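Local coordinates for S-M checkpoint control protein rad4 (Schizosaccharomyces pombe, PDB 4BMD), which acts as a multi-BRCT scaffold essential for DNA replication and the checkpoint coupling S and M phases, this piece being its third and fourth BRCT domains, at residues P105-L110 and V176-N181; I112-F117 and S123-A128. All coordinates share one frame; numbering follows the deposited sequence.

Interaction 1: P105-L110 and V176-N181; sequences PYFNGL and VAWLWN
Phe107 and Leu179 meet because their first torsions bring them together between two helices whose backbones stay well apart, 10.8 Å between the CA atoms of Phe107 and Leu179. In Phe107, CG lies anti to the carbonyl carbon (chi1 -76°), which turns the ring so that its outer end approaches helix 177-185; in Leu179, CG is anti to the backbone N (chi1 179°), and the isobutyl group reaches out from that helix. The outer atoms of the ring do the touching: CZ of Phe107 lies 3.9 Å from CD1 of Leu179, and CE1 of Phe107 is almost as near to that methyl. Trp178, probably the characteristic tryptophan of the last BRCT helix, brings the six-membered part of its indole to the same ring, CH2 of Trp178 standing 4.4 Å from CE1 of Phe107; both neighbours approach obliquely. Long side chains suit this place, since they bridge a distance that short ones could not. The contact thus joins helix 104-107, ahead of strand 111-115, to helix 177-185 of the fourth BRCT domain. A type II turn follows from Phe107 to Leu110, closed by Leu110 N bonding to Phe107 O, with Gly109 where a positive phi is needed. Phe188 meets the Phe107 ring edge-to-face, and Trp178 NE1 is bonded to Ile189 O. With its indole N-H thus satisfied elsewhere, Trp178 offers Phe107 hydrocarbon alone, and the buried contact rests on dispersion and the exclusion of water.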
loop_
_atom_site.group_PDB
_atom_site.type_symbol
_atom_site.label_atom_id
_atom_site.label_comp_id
_atom_site.label_asym_id
_atom_site.label_seq_id
_atom_site.Cartn_x
_atom_site.Cartn_y
_atom_site.Cartn_z
ATOM N N PRO A 105 10.029 11.305 8.448
ATOM C CA PRO A 105 10.014 12.206 9.610
ATOM C C PRO A 105 8.644 12.833 9.863
ATOM O O PRO A 105 8.384 13.315 10.965
ATOM C CB PRO A 105 11.016 13.299 9.222
ATOM C CG PRO A 105 11.880 12.678 8.185
ATOM C CD PRO A 105 10.981 11.765 7.422
ATOM N N TYR A 106 7.782 12.821 8.851
ATOM C CA TYR A 106 6.451 13.400 8.973
ATOM C C TYR A 106 5.454 12.448 9.635
ATOM O O TYR A 106 4.575 12.884 10.378
ATOM C CB TYR A 106 5.935 13.838 7.603
ATOM C CG TYR A 106 6.699 14.994 6.999
ATOM C CD1 TYR A 106 6.372 16.307 7.313
ATOM C CD2 TYR A 106 7.744 14.774 6.113
ATOM C CE1 TYR A 106 7.064 17.368 6.762
ATOM C CE2 TYR A 106 8.443 15.831 5.557
ATOM C CZ TYR A 106 8.098 17.124 5.886
ATOM O OH TYR A 106 8.789 18.181 5.336
ATOM N N PHE A 107 5.588 11.153 9.363
ATOM C CA PHE A 107 4.701 10.154 9.956
ATOM C C PHE A 107 5.188 9.706 11.328
ATOM O O PHE A 107 4.453 9.058 12.073
ATOM C CB PHE A 107 4.559 8.935 9.042
ATOM C CG PHE A 107 3.659 9.160 7.861
ATOM C CD1 PHE A 107 2.289 8.993 7.976
ATOM C CD2 PHE A 107 4.184 9.528 6.634
ATOM C CE1 PHE A 107 1.457 9.195 6.893
ATOM C CE2 PHE A 107 3.357 9.730 5.545
ATOM C CZ PHE A 107 1.992 9.564 5.675
ATOM N N ASN A 108 6.430 10.048 11.654
ATOM C CA ASN A 108 7.032 9.653 12.924
ATOM C C ASN A 108 6.274 10.177 14.137
ATOM O O ASN A 108 5.954 11.363 14.220
ATOM C CB ASN A 108 8.492 10.105 12.987
ATOM C CG ASN A 108 9.460 8.942 12.985
ATOM O OD1 ASN A 108 9.907 8.493 11.929
ATOM N ND2 ASN A 108 9.788 8.443 14.171
ATOM N N GLY A 109 5.986 9.281 15.077
ATOM C CA GLY A 109 5.297 9.651 16.300
ATOM C C GLY A 109 3.787 9.589 16.179
ATOM O O GLY A 109 3.073 9.644 17.179
ATOM N N LEU A 110 3.297 9.475 14.949
ATOM C CA LEU A 110 1.861 9.432 14.705
ATOM C C LEU A 110 1.270 8.059 14.994
ATOM O O LEU A 110 1.668 7.059 14.399
ATOM C CB LEU A 110 1.541 9.839 13.265
ATOM C CG LEU A 110 1.843 11.284 12.865
ATOM C CD1 LEU A 110 1.436 11.529 11.421
ATOM C CD2 LEU A 110 1.141 12.262 13.796
ATOM N N VAL A 176 -9.608 8.711 4.183
ATOM C CA VAL A 176 -8.433 8.029 3.648
ATOM C C VAL A 176 -7.829 8.740 2.433
ATOM O O VAL A 176 -6.639 8.589 2.147
ATOM C CB VAL A 176 -8.747 6.552 3.298
ATOM C CG1 VAL A 176 -9.668 6.469 2.091
ATOM C CG2 VAL A 176 -7.464 5.768 3.055
ATOM N N ALA A 177 -8.646 9.525 1.732
ATOM C CA ALA A 177 -8.184 10.263 0.556
ATOM C C ALA A 177 -6.954 11.108 0.878
ATOM O O ALA A 177 -6.061 11.264 0.046
ATOM C CB ALA A 177 -9.299 11.137 -0.000
ATOM N N TRP A 178 -6.918 11.637 2.096
ATOM C CA TRP A 178 -5.763 12.372 2.593
ATOM C C TRP A 178 -4.479 11.554 2.474
ATOM O O TRP A 178 -3.445 12.067 2.043
ATOM C CB TRP A 178 -5.995 12.777 4.048
ATOM C CG TRP A 178 -4.763 13.242 4.758
ATOM C CD1 TRP A 178 -4.156 14.456 4.636
ATOM C CD2 TRP A 178 -3.992 12.501 5.711
ATOM N NE1 TRP A 178 -3.052 14.517 5.451
ATOM C CE2 TRP A 178 -2.929 13.330 6.122
ATOM C CE3 TRP A 178 -4.096 11.218 6.255
ATOM C CZ2 TRP A 178 -1.977 12.917 7.052
ATOM C CZ3 TRP A 178 -3.147 10.810 7.178
ATOM C CH2 TRP A 178 -2.103 11.657 7.567
ATOM N N LEU A 179 -4.549 10.280 2.845
ATOM C CA LEU A 179 -3.379 9.414 2.783
ATOM C C LEU A 179 -3.028 9.030 1.350
ATOM O O LEU A 179 -1.852 8.991 0.987
ATOM C CB LEU A 179 -3.577 8.156 3.630
ATOM C CG LEU A 179 -2.398 7.181 3.593
ATOM C CD1 LEU A 179 -1.132 7.844 4.123
ATOM C CD2 LEU A 179 -2.713 5.918 4.371
ATOM N N TRP A 180 -4.042 8.743 0.537
ATOM C CA TRP A 180 -3.804 8.412 -0.864
ATOM C C TRP A 180 -3.153 9.585 -1.591
ATOM O O TRP A 180 -2.291 9.392 -2.448
ATOM C CB TRP A 180 -5.097 8.006 -1.581
ATOM C CG TRP A 180 -5.800 6.794 -1.021
ATOM C CD1 TRP A 180 -7.140 6.669 -0.787
ATOM C CD2 TRP A 180 -5.210 5.542 -0.636
ATOM N NE1 TRP A 180 -7.421 5.423 -0.285
ATOM C CE2 TRP A 180 -6.255 4.712 -0.180
ATOM C CE3 TRP A 180 -3.904 5.041 -0.632
ATOM C CZ2 TRP A 180 -6.032 3.414 0.278
ATOM C CZ3 TRP A 180 -3.685 3.752 -0.175
ATOM C CH2 TRP A 180 -4.744 2.953 0.272
ATOM N N ASN A 181 -3.567 10.799 -1.241
ATOM C CA ASN A 181 -2.988 12.003 -1.827
ATOM C C ASN A 181 -1.512 12.151 -1.479
ATOM O O ASN A 181 -0.712 12.577 -2.308
ATOM C CB ASN A 181 -3.757 13.250 -1.387
ATOM C CG ASN A 181 -5.164 13.294 -1.947
ATOM O OD1 ASN A 181 -5.443 12.724 -3.003
ATOM N ND2 ASN A 181 -6.062 13.973 -1.241
#

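Interaction 2: I112-F117 and S123-A128; sequences IHLTGF and SHLKKA
One methyl of Leu125 sits squarely on the ring of Phe117: CD2 of Leu125 is 3.6 Å from the centroid of the Phe117 ring and 10° off its normal, a CH-pi contact over the middle of the face. The same methyl also meets Leu114, whose CD1 lies 3.9 Å from CD2 of Leu125, so strand and following loop grip a single branch of the leucine. CD1 of Leu114 has a second neighbour in the aliphatic chain of Lys126, at 3.9 Å from its CG. That one methyl of Leu114 thus touches two successive residues of the helix.

What positions the groups begins with Leu125, where CG stands anti to the backbone N (chi1 -169°) and CD2 is directed at the strand and the aromatic face. Leu114 faces the helix from the parallel sheet, while Gly116, with a positive phi, lets the chain turn between strand 111-115 and Phe117. Farther out, Leu122 and Leu129 of the same helix pack on Leu114, and Val176 touches the Phe117 ring. Lys126 runs extended beyond CG, and its NZ forms a salt bridge with Glu138. The contact belongs to the beta-alpha-beta unit of strand 111-115, helix 119-131 and strand 135-137 in the fourth BRCT domain. Replacing Phe117 by alanine would probably leave the Leu125 methyl without its aromatic face and open a gap between loop and helix.

Leucine suits the buried positions because it is branched and wholly apolar, the flat ring of Phe117 gives the methyl a broad apolar face to rest on, and lysine at the margin can lend methylenes to the core and keep its charge paired outside it. The interface is accordingly held by dispersion and a weak CH-pi attraction, with no hydrogen bond between strand and helix.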
loop_
_atom_site.group_PDB
_atom_site.type_symbol
_atom_site.label_atom_id
_atom_site.label_comp_id
_atom_site.label_asym_id
_atom_site.label_seq_id
_atom_site.Cartn_x
_atom_site.Cartn_y
_atom_site.Cartn_z
ATOM N N ILE A 112 -1.842 5.735 14.588
ATOM C CA ILE A 112 -2.992 5.648 13.694
ATOM C C ILE A 112 -3.792 4.360 13.869
ATOM O O ILE A 112 -3.226 3.269 13.937
ATOM C CB ILE A 112 -2.554 5.759 12.214
ATOM C CG1 ILE A 112 -1.648 6.975 12.011
ATOM C CG2 ILE A 112 -3.765 5.833 11.293
ATOM C CD1 ILE A 112 -1.183 7.160 10.581
ATOM N N HIS A 113 -5.114 4.499 13.942
ATOM C CA HIS A 113 -6.009 3.350 13.941
ATOM C C HIS A 113 -6.878 3.373 12.688
ATOM O O HIS A 113 -7.402 4.419 12.306
ATOM C CB HIS A 113 -6.891 3.337 15.192
ATOM C CG HIS A 113 -7.903 2.235 15.201
ATOM N ND1 HIS A 113 -7.553 0.903 15.254
ATOM C CD2 HIS A 113 -9.256 2.266 15.145
ATOM C CE1 HIS A 113 -8.646 0.161 15.238
ATOM N NE2 HIS A 113 -9.693 0.964 15.172
ATOM N N LEU A 114 -7.029 2.214 12.053
ATOM C CA LEU A 114 -7.753 2.116 10.789
ATOM C C LEU A 114 -9.153 1.540 10.978
ATOM O O LEU A 114 -9.353 0.620 11.769
ATOM C CB LEU A 114 -6.970 1.246 9.803
ATOM C CG LEU A 114 -5.491 1.591 9.621
ATOM C CD1 LEU A 114 -4.802 0.571 8.722
ATOM C CD2 LEU A 114 -5.338 2.993 9.058
ATOM N N THR A 115 -10.118 2.081 10.239
ATOM C CA THR A 115 -11.486 1.577 10.284
ATOM C C THR A 115 -12.136 1.601 8.899
ATOM O O THR A 115 -11.991 2.568 8.150
ATOM C CB THR A 115 -12.354 2.361 11.299
ATOM O OG1 THR A 115 -13.688 1.838 11.302
ATOM C CG2 THR A 115 -12.395 3.845 10.951
ATOM N N GLY A 116 -12.838 0.524 8.559
ATOM C CA GLY A 116 -13.513 0.429 7.276
ATOM C C GLY A 116 -12.728 -0.346 6.232
ATOM O O GLY A 116 -13.204 -0.545 5.115
ATOM N N PHE A 117 -11.525 -0.781 6.594
ATOM C CA PHE A 117 -10.682 -1.550 5.684
ATOM C C PHE A 117 -10.757 -3.040 6.003
ATOM O O PHE A 117 -10.835 -3.430 7.168
ATOM C CB PHE A 117 -9.229 -1.075 5.765
ATOM C CG PHE A 117 -9.050 0.387 5.471
ATOM C CD1 PHE A 117 -8.909 0.834 4.168
ATOM C CD2 PHE A 117 -9.018 1.314 6.500
ATOM C CE1 PHE A 117 -8.743 2.179 3.895
ATOM C CE2 PHE A 117 -8.853 2.660 6.234
ATOM C CZ PHE A 117 -8.714 3.092 4.931
ATOM N N SER A 123 -4.280 -5.160 5.311
ATOM C CA SER A 123 -2.954 -5.703 5.582
ATOM C C SER A 123 -1.858 -4.870 4.924
ATOM O O SER A 123 -0.852 -4.546 5.554
ATOM C CB SER A 123 -2.866 -7.154 5.109
ATOM O OG SER A 123 -1.594 -7.707 5.398
ATOM N N HIS A 124 -2.059 -4.525 3.656
ATOM C CA HIS A 124 -1.098 -3.715 2.918
ATOM C C HIS A 124 -1.015 -2.296 3.472
ATOM O O HIS A 124 0.057 -1.690 3.495
ATOM C CB HIS A 124 -1.456 -3.675 1.432
ATOM C CG HIS A 124 -1.256 -4.981 0.726
ATOM N ND1 HIS A 124 -1.974 -5.340 -0.393
ATOM C CD2 HIS A 124 -0.413 -6.009 0.979
ATOM C CE1 HIS A 124 -1.586 -6.537 -0.797
ATOM N NE2 HIS A 124 -0.639 -6.966 0.019
ATOM N N LEU A 125 -2.152 -1.770 3.920
ATOM C CA LEU A 125 -2.204 -0.416 4.459
ATOM C C LEU A 125 -1.426 -0.302 5.766
ATOM O O LEU A 125 -0.741 0.694 6.001
ATOM C CB LEU A 125 -3.651 0.030 4.661
ATOM C CG LEU A 125 -3.839 1.514 4.974
ATOM C CD1 LEU A 125 -3.159 2.360 3.911
ATOM C CD2 LEU A 125 -5.315 1.856 5.066
ATOM N N LYS A 126 -1.537 -1.322 6.612
ATOM C CA LYS A 126 -0.786 -1.362 7.862
ATOM C C LYS A 126 0.712 -1.342 7.590
ATOM O O LYS A 126 1.454 -0.567 8.195
ATOM C CB LYS A 126 -1.138 -2.613 8.669
ATOM C CG LYS A 126 -2.541 -2.621 9.249
ATOM C CD LYS A 126 -2.773 -3.873 10.083
ATOM C CE LYS A 126 -4.157 -3.874 10.712
ATOM N NZ LYS A 126 -4.406 -5.105 11.512
ATOM N N LYS A 127 1.148 -2.197 6.670
ATOM C CA LYS A 127 2.560 -2.303 6.323
ATOM C C LYS A 127 3.064 -1.017 5.682
ATOM O O LYS A 127 4.189 -0.586 5.936
ATOM C CB LYS A 127 2.790 -3.491 5.389
ATOM C CG LYS A 127 2.421 -4.831 6.004
ATOM C CD LYS A 127 2.539 -5.967 5.000
ATOM C CE LYS A 127 2.214 -7.303 5.650
ATOM N NZ LYS A 127 2.233 -8.423 4.670
ATOM N N ALA A 128 2.223 -0.409 4.852
ATOM C CA ALA A 128 2.569 0.845 4.195
ATOM C C ALA A 128 2.795 1.947 5.223
ATOM O O ALA A 128 3.809 2.640 5.188
ATOM C CB ALA A 128 1.484 1.247 3.212
#

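Overall arrangement
Both contacts are buried within the fourth BRCT domain, and interaction 2 is nested in the chain loop that interaction 1 closes. Interaction 2 is local, joining a strand to the helix that follows it; interaction 1 brings helix 104-107 to helix 177-185, far along the chain. They share a continuous apolar layer: CD2 of Leu179 packs 3.6 Å from CD1 of Leu125, and CG2 of Val176 lies 3.5 Å from CZ of Phe117. Neither is a surface contact, though interaction 2 reaches the margin through partly exposed Lys126. In the first, two aromatic side chains and a leucine meet obliquely, whereas the second has a methyl centred on a ring face.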